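Local atomic coordinates of cGAS/DncV-like nucleotidyltransferase in E. coli homolog (PDB entry 6E0O), a protein that makes cyclic dinucleotide second messengers from nucleoside triphosphates as the signal synthase of a CBASS antiphage defence system. Residues E19-K22 and C23-I27; G48-N52 and N53-R57; R187-K190 and R191-I195. One frame throughout, in Å; residues are numbered along the deposited sequence. Where two conformers were deposited one is given.

Overall arrangement
The three contacts come in series along the chain, and each is a local contact within one continuous stretch. Contact 1 is the first turns of helix 21-38. Contact 2 is the short helix 48-52 and the loop that leads on toward strand 62-68. Contact 3 is the start of helix 188-205. Contact 2 lies in the middle: its centre is about 13 Å from that of contact 1 and about 11 Å from that of contact 3. It touches both, through Cys23 with Tyr50 and through Lys190 and Arg194. Contacts 1 and 3 do not meet. The nucleotide-binding segment 48-52 is thus held between two helices from distant parts of the sequence.

Contact 1: residues E19-K22 and C23-I27; sequences EDLK and CQNAI
Asp20 meets Gln24 through the backbone. The Gln24 N to Asp20 O bond is 2.9 Å long and almost straight, at 174°. Cys23 N also reaches Asp20 O, but that bond is weak and sharply bent. Asp20 O therefore takes two amides at the first turn of helix 21-38. Asp20 is the N-cap residue, yet its carboxylate does no capping here. OD2 turns back to the amide of Thr17 instead. One residue on, Asn25 N binds Leu21 O at 2.8 Å. Ala26 N binds Lys22 O at 3.2 Å.

The side chains follow the same spacing. Asn25 points back at the first turn. With CG beside its backbone N (chi1 -74°), its amide lies over Leu21 O, CG being 3.2 Å from that oxygen, without a side-chain hydrogen bond to it. The Leu21 side chain runs at a slant to this amide, and its CD1 lies 3.6 Å from Asn25 OD1. The polar end of Asn25 is held elsewhere, since ND2 binds Asn131 O. In one of its two conformers Gln24 runs back along the turn, with CG 3.3 Å from Asp20 O. Cys23 CB also rests against Asp20 O, at 3.4 Å.

This is the opening of a helix, with its first carbonyls filled in turn. Lys22, Cys23 and Ala26 pack on Ile133 in the loop before strand 135-147, and Lys22 also makes backbone hydrogen bonds with Ile133. Lys22 NZ reaches Asn59 in the loop before strand 62-68. The buried Cys23 sulfur packs on the Tyr50 ring of helix 48-52. The helix is thus fixed to the loops that lead into two neighbouring strands of the mixed sheet.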
ATOM      1  N   GLU A  19       6.109  11.541  10.102  1.00 26.44           N
ATOM      2  CA  GLU A  19       6.617  12.660  10.886  1.00 29.03           C
ATOM      3  C   GLU A  19       5.775  13.914  10.699  1.00 27.58           C
ATOM      4  O   GLU A  19       5.889  14.850  11.498  1.00 29.29           O
ATOM      5  CB  GLU A  19       8.060  12.982  10.487  1.00 32.50           C
ATOM      6  CG  GLU A  19       9.056  11.900  10.841  1.00 38.30           C
ATOM      7  CD  GLU A  19       8.973  11.510  12.301  1.00 44.43           C
ATOM      8  OE1 GLU A  19       9.689  12.115  13.128  1.00 45.78           O
ATOM      9  OE2 GLU A  19       8.169  10.605  12.619  1.00 47.01           O
ATOM     10  N   ASP A  20       4.945  13.960   9.663  1.00 21.22           N
ATOM     11  CA  ASP A  20       4.219  15.178   9.355  1.00 19.50           C
ATOM     12  C   ASP A  20       3.210  15.490  10.451  1.00 18.81           C
ATOM     13  O   ASP A  20       2.469  14.614  10.909  1.00 17.40           O
ATOM     14  CB  ASP A  20       3.482  15.030   8.031  1.00 19.09           C
ATOM     15  CG  ASP A  20       4.418  14.912   6.852  1.00 21.08           C
ATOM     16  OD1 ASP A  20       5.604  15.276   6.993  1.00 25.82           O
ATOM     17  OD2 ASP A  20       3.961  14.459   5.784  1.00 21.13           O
ATOM     18  N   LEU A  21       3.161  16.763  10.843  1.00 20.18           N
ATOM     19  CA  LEU A  21       2.236  17.188  11.887  1.00 18.73           C
ATOM     20  C   LEU A  21       0.797  16.822  11.547  1.00 16.21           C
ATOM     21  O   LEU A  21       0.047  16.360  12.417  1.00 15.29           O
ATOM     22  CB  LEU A  21       2.364  18.695  12.086  1.00 22.10           C
ATOM     23  CG  LEU A  21       1.339  19.371  12.991  1.00 27.05           C
ATOM     24  CD1 LEU A  21       1.420  18.809  14.395  1.00 30.26           C
ATOM     25  CD2 LEU A  21       1.551  20.888  13.005  1.00 31.31           C
ATOM     26  N   LYS A  22       0.386  17.032  10.294  1.00 15.05           N
ATOM     27  CA  LYS A  22      -1.001  16.763   9.925  1.00 15.57           C
ATOM     28  C   LYS A  22      -1.303  15.270   9.929  1.00 14.04           C
ATOM     29  O   LYS A  22      -2.457  14.880  10.125  1.00 13.89           O
ATOM     30  CB  LYS A  22      -1.326  17.397   8.569  1.00 16.46           C
ATOM     31  CG  LYS A  22      -1.418  18.926   8.603  1.00 18.15           C
ATOM     32  CD  LYS A  22      -1.667  19.531   7.226  1.00 19.01           C
ATOM     33  CE  LYS A  22      -3.077  19.288   6.713  1.00 21.38           C
ATOM     34  NZ  LYS A  22      -3.290  19.906   5.359  1.00 25.25           N
ATOM     35  N   CYS A  23      -0.289  14.423   9.719  1.00 13.81           N
ATOM     36  CA  CYS A  23      -0.485  12.984   9.844  1.00 14.09           C
ATOM     37  C   CYS A  23      -0.637  12.594  11.312  1.00 14.18           C
ATOM     38  O   CYS A  23      -1.571  11.878  11.680  1.00 13.80           O
ATOM     39  CB  CYS A  23       0.685  12.232   9.209  1.00 14.74           C
ATOM     40  SG  CYS A  23       0.527  10.434   9.310  1.00 15.56           S
ATOM     41  N   GLN A  24       0.295  13.058  12.151  0.50 14.09           N
ATOM     42  CA  GLN A  24       0.194  12.821  13.587  0.50 14.19           C
ATOM     43  C   GLN A  24      -1.159  13.267  14.119  0.50 12.92           C
ATOM     44  O   GLN A  24      -1.792  12.553  14.904  0.50 12.57           O
ATOM     45  CB  GLN A  24       1.326  13.563  14.302  0.50 15.76           C
ATOM     46  CG  GLN A  24       2.730  13.119  13.891  0.50 17.48           C
ATOM     47  CD  GLN A  24       3.826  13.972  14.509  0.50 24.29           C
ATOM     48  OE1 GLN A  24       3.566  15.063  15.019  0.50 26.94           O
ATOM     49  NE2 GLN A  24       5.061  13.479  14.461  0.50 26.71           N
ATOM     50  N   ASN A  25      -1.623  14.446  13.702  1.00 13.33           N
ATOM     51  CA  ASN A  25      -2.895  14.967  14.198  1.00 12.61           C
ATOM     52  C   ASN A  25      -4.046  14.041  13.827  1.00 12.71           C
ATOM     53  O   ASN A  25      -4.926  13.761  14.647  1.00 13.66           O
ATOM     54  CB  ASN A  25      -3.164  16.369  13.656  1.00 14.48           C
ATOM     55  CG  ASN A  25      -2.312  17.422  14.315  1.00 16.07           C
ATOM     56  OD1 ASN A  25      -1.689  17.180  15.357  1.00 19.36           O
ATOM     57  ND2 ASN A  25      -2.288  18.609  13.721  1.00 16.96           N
ATOM     58  N   ALA A  26      -4.072  13.573  12.582  1.00 12.82           N
ATOM     59  CA  ALA A  26      -5.122  12.646  12.180  1.00 12.21           C
ATOM     60  C   ALA A  26      -5.084  11.379  13.028  1.00 12.21           C
ATOM     61  O   ALA A  26      -6.121  10.914  13.517  1.00 12.86           O
ATOM     62  CB  ALA A  26      -4.991  12.306  10.696  1.00 13.34           C
ATOM     63  N   ILE A  27      -3.895  10.794  13.203  1.00 13.10           N
ATOM     64  CA  ILE A  27      -3.800   9.550  13.963  1.00 12.28           C
ATOM     65  C   ILE A  27      -4.257   9.765  15.404  1.00 12.30           C
ATOM     66  O   ILE A  27      -5.024   8.966  15.957  1.00 13.10           O
ATOM     67  CB  ILE A  27      -2.381   8.956  13.874  1.00 12.87           C
ATOM     68  CG1 ILE A  27      -2.061   8.548  12.433  1.00 13.62           C
ATOM     69  CG2 ILE A  27      -2.245   7.767  14.815  1.00 15.58           C
ATOM     70  CD1 ILE A  27      -0.615   8.207  12.212  1.00 14.97           C
TER

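Contact 2: residues G48-N52 and N53-R57; sequences GSYRN and NTNVR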
ATOM      1  N   GLY A  48      -0.304   0.527   4.307  1.00 12.74           N
ATOM      2  CA  GLY A  48      -0.228   1.385   3.157  1.00 13.45           C
ATOM      3  C   GLY A  48       0.982   2.301   3.176  1.00 12.36           C
ATOM      4  O   GLY A  48       1.993   2.052   3.838  1.00 13.34           O
ATOM      5  N   SER A  49       0.857   3.387   2.409  1.00 12.97           N
ATOM      6  CA  SER A  49       2.027   4.165   2.021  1.00 14.19           C
ATOM      7  C   SER A  49       2.710   4.845   3.200  1.00 13.69           C
ATOM      8  O   SER A  49       3.931   5.026   3.172  1.00 13.79           O
ATOM      9  CB  SER A  49       1.624   5.210   0.984  1.00 16.94           C
ATOM     10  OG  SER A  49       0.692   6.119   1.548  1.00 20.16           O
ATOM     11  N   TYR A  50       1.966   5.256   4.226  1.00 12.51           N
ATOM     12  CA  TYR A  50       2.631   5.822   5.394  1.00 13.84           C
ATOM     13  C   TYR A  50       3.382   4.745   6.166  1.00 14.45           C
ATOM     14  O   TYR A  50       4.461   5.007   6.705  1.00 19.03           O
ATOM     15  CB  TYR A  50       1.632   6.543   6.292  1.00 13.11           C
ATOM     16  CG  TYR A  50       1.282   7.943   5.838  1.00 13.09           C
ATOM     17  CD1 TYR A  50       0.220   8.167   4.978  1.00 13.16           C
ATOM     18  CD2 TYR A  50       2.001   9.037   6.286  1.00 13.71           C
ATOM     19  CE1 TYR A  50      -0.121   9.448   4.578  1.00 13.47           C
ATOM     20  CE2 TYR A  50       1.665  10.321   5.901  1.00 15.33           C
ATOM     21  CZ  TYR A  50       0.614  10.521   5.039  1.00 13.34           C
ATOM     22  OH  TYR A  50       0.295  11.803   4.661  1.00 14.60           O
ATOM     23  N   ARG A  51       2.826   3.534   6.234  1.00 13.19           N
ATOM     24  CA  ARG A  51       3.509   2.442   6.920  1.00 12.64           C
ATOM     25  C   ARG A  51       4.773   2.029   6.172  1.00 12.40           C
ATOM     26  O   ARG A  51       5.832   1.820   6.777  1.00 14.13           O
ATOM     27  CB  ARG A  51       2.570   1.243   7.053  1.00 13.67           C
ATOM     28  CG  ARG A  51       3.204   0.036   7.728  1.00 13.40           C
ATOM     29  CD  ARG A  51       3.407   0.258   9.203  1.00 14.14           C
ATOM     30  NE  ARG A  51       4.157  -0.826   9.833  1.00 14.84           N
ATOM     31  CZ  ARG A  51       3.626  -1.972  10.252  1.00 13.17           C
ATOM     32  NH1 ARG A  51       2.330  -2.217  10.101  1.00 14.03           N
ATOM     33  NH2 ARG A  51       4.398  -2.891  10.808  1.00 13.51           N
ATOM     34  N   ASN A  52       4.674   1.887   4.861  1.00 12.84           N
ATOM     35  CA  ASN A  52       5.775   1.392   4.050  1.00 13.78           C
ATOM     36  C   ASN A  52       6.678   2.503   3.536  1.00 12.85           C
ATOM     37  O   ASN A  52       7.680   2.209   2.871  1.00 14.66           O
ATOM     38  CB  ASN A  52       5.213   0.580   2.888  1.00 14.55           C
ATOM     39  CG  ASN A  52       4.293  -0.524   3.358  1.00 17.93           C
ATOM     40  OD1 ASN A  52       4.620  -1.255   4.286  1.00 21.62           O
ATOM     41  ND2 ASN A  52       3.136  -0.647   2.723  1.00 19.61           N
ATOM     42  N   ASN A  53       6.348   3.754   3.841  1.00 13.32           N
ATOM     43  CA  ASN A  53       7.133   4.923   3.456  1.00 12.56           C
ATOM     44  C   ASN A  53       7.268   5.064   1.940  1.00 12.77           C
ATOM     45  O   ASN A  53       8.355   5.294   1.412  1.00 13.40           O
ATOM     46  CB  ASN A  53       8.501   4.950   4.135  1.00 13.70           C
ATOM     47  CG  ASN A  53       9.083   6.344   4.189  1.00 15.28           C
ATOM     48  OD1 ASN A  53       8.350   7.337   4.256  1.00 18.20           O
ATOM     49  ND2 ASN A  53      10.404   6.436   4.159  1.00 16.04           N
ATOM     50  N   THR A  54       6.140   4.968   1.242  1.00 13.19           N
ATOM     51  CA  THR A  54       6.118   5.072  -0.212  1.00 13.07           C
ATOM     52  C   THR A  54       5.235   6.214  -0.715  1.00 13.80           C
ATOM     53  O   THR A  54       4.804   6.181  -1.865  1.00 15.22           O
ATOM     54  CB  THR A  54       5.666   3.743  -0.813  1.00 16.38           C
ATOM     55  OG1 THR A  54       4.372   3.423  -0.291  1.00 20.50           O
ATOM     56  CG2 THR A  54       6.645   2.630  -0.481  1.00 19.71           C
ATOM     57  N   ASN A  55       4.999   7.244   0.093  1.00 14.14           N
ATOM     58  CA  ASN A  55       4.169   8.363  -0.342  1.00 14.55           C
ATOM     59  C   ASN A  55       4.928   9.275  -1.295  1.00 14.36           C
ATOM     60  O   ASN A  55       6.081   9.624  -1.046  1.00 17.70           O
ATOM     61  CB  ASN A  55       3.796   9.232   0.856  1.00 19.43           C
ATOM     62  CG  ASN A  55       2.610   8.728   1.600  1.00 22.00           C
ATOM     63  OD1 ASN A  55       1.572   8.423   1.015  1.00 24.42           O
ATOM     64  ND2 ASN A  55       2.750   8.630   2.913  1.00 23.88           N
ATOM     65  N   VAL A  56       4.257   9.708  -2.364  1.00 14.18           N
ATOM     66  CA  VAL A  56       4.891  10.604  -3.328  1.00 14.54           C
ATOM     67  C   VAL A  56       4.031  11.830  -3.604  1.00 15.69           C
ATOM     68  O   VAL A  56       4.300  12.593  -4.538  1.00 20.37           O
ATOM     69  CB  VAL A  56       5.244   9.874  -4.637  1.00 14.15           C
ATOM     70  CG1 VAL A  56       6.153   8.695  -4.354  1.00 15.35           C
ATOM     71  CG2 VAL A  56       3.982   9.408  -5.358  1.00 17.51           C
ATOM     72  N   ARG A  57       3.008  12.043  -2.792  1.00 17.91           N
ATOM     73  CA  ARG A  57       2.131  13.189  -2.963  1.00 21.93           C
ATOM     74  C   ARG A  57       2.012  13.941  -1.651  1.00 21.81           C
ATOM     75  O   ARG A  57       2.031  13.348  -0.569  1.00 25.44           O
ATOM     76  CB  ARG A  57       0.753  12.764  -3.474  1.00 27.69           C
ATOM     77  CG  ARG A  57       0.823  12.195  -4.884  1.00 33.28           C
ATOM     78  CD  ARG A  57      -0.533  12.126  -5.546  1.00 38.82           C
ATOM     79  NE  ARG A  57      -0.555  12.856  -6.814  1.00 43.41           N
ATOM     80  CZ  ARG A  57      -1.512  12.744  -7.729  1.00 44.71           C
ATOM     81  NH1 ARG A  57      -2.528  11.918  -7.525  1.00 46.47           N
ATOM     82  NH2 ARG A  57      -1.449  13.450  -8.849  1.00 45.03           N
TER
HETATM   83  O   HOH W   1       5.979   7.323   6.396  1.00 21.68           O
HETATM   84  O   HOH W   2       2.714   1.200   0.658  1.00 25.65           O
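Asn55 meets both Ser49 and Tyr50, one with each end of its amide. Its ND2 sits over the centre of the Tyr50 ring, 3.1 Å above the plane. The ring and amide planes are 69° apart, so the amide stands steeply over the ring with its nitrogen toward that face. Its other end takes the Ser49 hydroxyl: OG donates to Asn55 OD1 at 2.5 Å, a short bond. The hydroxyl lies well above the carbonyl plane of the amide. Ser49 OG gets there from between its backbone N and carbonyl carbon (chi1 63°).

The backbone turns tightly between these residues. Thr54 N binds Ser49 O at 2.9 Å, a bond that spans five residues and closes the turn at the end of the helix. Asn53, with positive phi, takes the chain out of the helix. Thr54 OG1 then lies against Ser49, 3.4 Å from its CA. Two waters bridge the turn. One donates to Tyr50 O and Asn53 OD1. The other accepts from Asn52 ND2 at 2.8 Å and is also bonded to Thr54 OG1.

Gly48 to Asn52 probably contribute to GTP binding, and here Ser49 N is hydrogen-bonded to the bound ligand. Ser49 lies about 4 Å, between side chain and ion, from a bound magnesium. Tyr50 OH binds Ser60 O, and Asn55 ND2 also binds Ser16 O. These bonds fix which way the amide faces and hold the ring against it. Asn55, which also packs on the ligand, probably helps to position the Ser49 hydroxyl near the nucleotide and the magnesium.

Contact 3: residues R187-K190 and R191-I195; sequences RLYK and RMVRI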
ATOM      1  N   ARG A 187      18.996   1.045  -0.603  1.00 12.15           N
ATOM      2  CA  ARG A 187      17.789   1.847  -0.420  1.00 12.34           C
ATOM      3  C   ARG A 187      17.059   2.089  -1.737  1.00 11.52           C
ATOM      4  O   ARG A 187      16.099   2.863  -1.784  1.00 12.12           O
ATOM      5  CB  ARG A 187      18.084   3.142   0.347  1.00 14.67           C
ATOM      6  CG  ARG A 187      18.956   2.880   1.597  1.00 14.76           C
ATOM      7  CD  ARG A 187      18.749   3.920   2.715  1.00 16.37           C
ATOM      8  NE  ARG A 187      17.337   3.934   3.065  1.00 16.47           N
ATOM      9  CZ  ARG A 187      16.713   2.987   3.760  1.00 15.33           C
ATOM     10  NH1 ARG A 187      17.375   1.942   4.249  1.00 17.02           N
ATOM     11  NH2 ARG A 187      15.408   3.077   3.953  1.00 16.10           N
ATOM     12  N   LEU A 188      17.435   1.379  -2.797  1.00 11.10           N
ATOM     13  CA  LEU A 188      16.861   1.647  -4.108  1.00 11.25           C
ATOM     14  C   LEU A 188      15.526   0.947  -4.338  1.00 10.24           C
ATOM     15  O   LEU A 188      14.757   1.418  -5.170  1.00 11.82           O
ATOM     16  CB  LEU A 188      17.871   1.325  -5.211  1.00 11.31           C
ATOM     17  CG  LEU A 188      19.083   2.256  -5.223  1.00 12.04           C
ATOM     18  CD1 LEU A 188      20.159   1.684  -6.131  1.00 13.24           C
ATOM     19  CD2 LEU A 188      18.696   3.657  -5.666  1.00 15.15           C
ATOM     20  N   TYR A 189      15.211  -0.138  -3.622  1.00 10.61           N
ATOM     21  CA  TYR A 189      13.916  -0.788  -3.834  1.00 10.85           C
ATOM     22  C   TYR A 189      12.767   0.220  -3.663  1.00 10.48           C
ATOM     23  O   TYR A 189      11.954   0.432  -4.575  1.00 10.75           O
ATOM     24  CB  TYR A 189      13.740  -2.011  -2.911  1.00 11.54           C
ATOM     25  CG  TYR A 189      12.293  -2.445  -2.819  1.00 10.37           C
ATOM     26  CD1 TYR A 189      11.587  -2.804  -3.959  1.00 11.31           C
ATOM     27  CD2 TYR A 189      11.623  -2.450  -1.604  1.00 11.28           C
ATOM     28  CE1 TYR A 189      10.261  -3.149  -3.892  1.00 10.86           C
ATOM     29  CE2 TYR A 189      10.283  -2.799  -1.532  1.00 12.21           C
ATOM     30  CZ  TYR A 189       9.612  -3.151  -2.676  1.00 11.65           C
ATOM     31  OH  TYR A 189       8.278  -3.484  -2.593  1.00 13.50           O
ATOM     32  N   LYS A 190      12.685   0.872  -2.496  1.00  9.81           N
ATOM     33  CA  LYS A 190      11.562   1.781  -2.281  1.00 10.03           C
ATOM     34  C   LYS A 190      11.698   3.048  -3.113  1.00 10.28           C
ATOM     35  O   LYS A 190      10.692   3.637  -3.507  1.00 11.15           O
ATOM     36  CB  LYS A 190      11.382   2.115  -0.799  1.00 12.34           C
ATOM     37  CG  LYS A 190      10.891   0.922   0.006  1.00 13.60           C
ATOM     38  CD  LYS A 190      10.553   1.267   1.434  1.00 15.83           C
ATOM     39  CE  LYS A 190      10.043   0.038   2.170  1.00 18.10           C
ATOM     40  NZ  LYS A 190       9.737   0.383   3.585  1.00 19.72           N
ATOM     41  N   ARG A 191      12.930   3.480  -3.390  1.00 10.25           N
ATOM     42  CA  ARG A 191      13.132   4.647  -4.244  1.00 10.32           C
ATOM     43  C   ARG A 191      12.604   4.398  -5.648  1.00 10.53           C
ATOM     44  O   ARG A 191      11.984   5.284  -6.245  1.00 10.73           O
ATOM     45  CB  ARG A 191      14.609   5.041  -4.225  1.00 10.53           C
ATOM     46  CG  ARG A 191      14.961   5.664  -2.900  1.00 11.11           C
ATOM     47  CD  ARG A 191      16.418   5.952  -2.726  1.00 12.29           C
ATOM     48  NE  ARG A 191      16.664   6.320  -1.335  1.00 13.29           N
ATOM     49  CZ  ARG A 191      17.852   6.623  -0.845  1.00 14.29           C
ATOM     50  NH1 ARG A 191      18.905   6.619  -1.646  1.00 16.86           N
ATOM     51  NH2 ARG A 191      17.980   6.913   0.438  1.00 15.30           N
ATOM     52  N   MET A 192      12.804   3.185  -6.172  1.00 10.98           N
ATOM     53  CA  MET A 192      12.260   2.831  -7.477  1.00 10.49           C
ATOM     54  C   MET A 192      10.737   2.711  -7.437  1.00 10.18           C
ATOM     55  O   MET A 192      10.057   3.142  -8.375  1.00 11.05           O
ATOM     56  CB  MET A 192      12.896   1.529  -7.958  1.00 10.73           C
ATOM     57  CG  MET A 192      14.376   1.676  -8.287  1.00 11.71           C
ATOM     58  SD  MET A 192      14.690   2.826  -9.652  1.00 12.25           S
ATOM     59  CE  MET A 192      15.965   3.875  -8.966  1.00 13.88           C
ATOM     60  N   VAL A 193      10.182   2.154  -6.354  1.00 10.51           N
ATOM     61  CA  VAL A 193       8.729   2.147  -6.191  1.00 10.54           C
ATOM     62  C   VAL A 193       8.195   3.570  -6.254  1.00 10.69           C
ATOM     63  O   VAL A 193       7.208   3.858  -6.942  1.00 11.62           O
ATOM     64  CB  VAL A 193       8.334   1.465  -4.871  1.00 10.51           C
ATOM     65  CG1 VAL A 193       6.861   1.731  -4.540  1.00 11.14           C
ATOM     66  CG2 VAL A 193       8.606  -0.025  -4.922  1.00 10.90           C
ATOM     67  N   ARG A 194       8.829   4.483  -5.511  1.00 10.40           N
ATOM     68  CA  ARG A 194       8.357   5.862  -5.493  1.00 10.96           C
ATOM     69  C   ARG A 194       8.428   6.492  -6.879  1.00 10.31           C
ATOM     70  O   ARG A 194       7.496   7.186  -7.297  1.00 11.56           O
ATOM     71  CB  ARG A 194       9.123   6.672  -4.455  1.00 10.62           C
ATOM     72  CG  ARG A 194       8.839   6.205  -3.041  1.00 10.65           C
ATOM     73  CD  ARG A 194       9.561   7.105  -2.024  1.00 13.57           C
ATOM     74  NE  ARG A 194       9.839   6.395  -0.784  1.00 13.07           N
ATOM     75  CZ  ARG A 194      11.053   6.132  -0.307  1.00 12.26           C
ATOM     76  NH1 ARG A 194      12.149   6.533  -0.945  1.00 13.32           N
ATOM     77  NH2 ARG A 194      11.173   5.468   0.829  1.00 13.19           N
ATOM     78  N   ILE A 195       9.525   6.278  -7.610  1.00 10.73           N
ATOM     79  CA  ILE A 195       9.614   6.832  -8.962  1.00 10.54           C
ATOM     80  C   ILE A 195       8.462   6.325  -9.820  1.00 11.42           C
ATOM     81  O   ILE A 195       7.821   7.088 -10.545  1.00 11.57           O
ATOM     82  CB  ILE A 195      10.972   6.503  -9.606  1.00 11.54           C
ATOM     83  CG1 ILE A 195      12.098   7.283  -8.945  1.00 11.63           C
ATOM     84  CG2 ILE A 195      10.922   6.798 -11.106  1.00 13.03           C
ATOM     85  CD1 ILE A 195      13.480   6.759  -9.292  1.00 12.98           C
TER
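The Arg191 guanidinium has Arg187 CB over the centre of one face, 3.6 Å above its plane. Its NH2 in turn lies at the edge of the Arg187 guanidinium, near that plane. The two planes are 73° apart, and Arg187 NE is 4.0 Å from Arg191 NH2. These like charges have separate partners: Arg187 NH1 binds Asn183, and Arg191 NH1 makes a weak bond to Tyr236. The Arg194 guanidinium takes Lys190 CB over one face, offset toward the rim. Its chain is extended from CG to NE with CG beside the backbone N (chi1 -66°), which lays it back along the preceding turn. Arg194 NH1 binds Ser12 O.

Tyr189 CE1 packs obliquely on Val193 CG2 at 3.7 Å. On another side of the helix Leu188 CD2 and Met192 CE are loosely packed, 4.3 Å apart. The helix backbone is regularly bonded, with Met192 N to Leu188 O at 2.8 Å and Arg194 N to Lys190 O at 2.9 Å.

This first part of helix 188-205 packs on several helices and on a loop at residues 12-14. Leu188 and Met192 pack on helix 236-252. Tyr189 and Val193 face helix 216-224, and Tyr189 OH binds Glu220 O. Lys190 NZ and Arg194 NE reach Asn52 O and Asn53 O, joining this helix to the end of helix 48-52 and the residue that follows it.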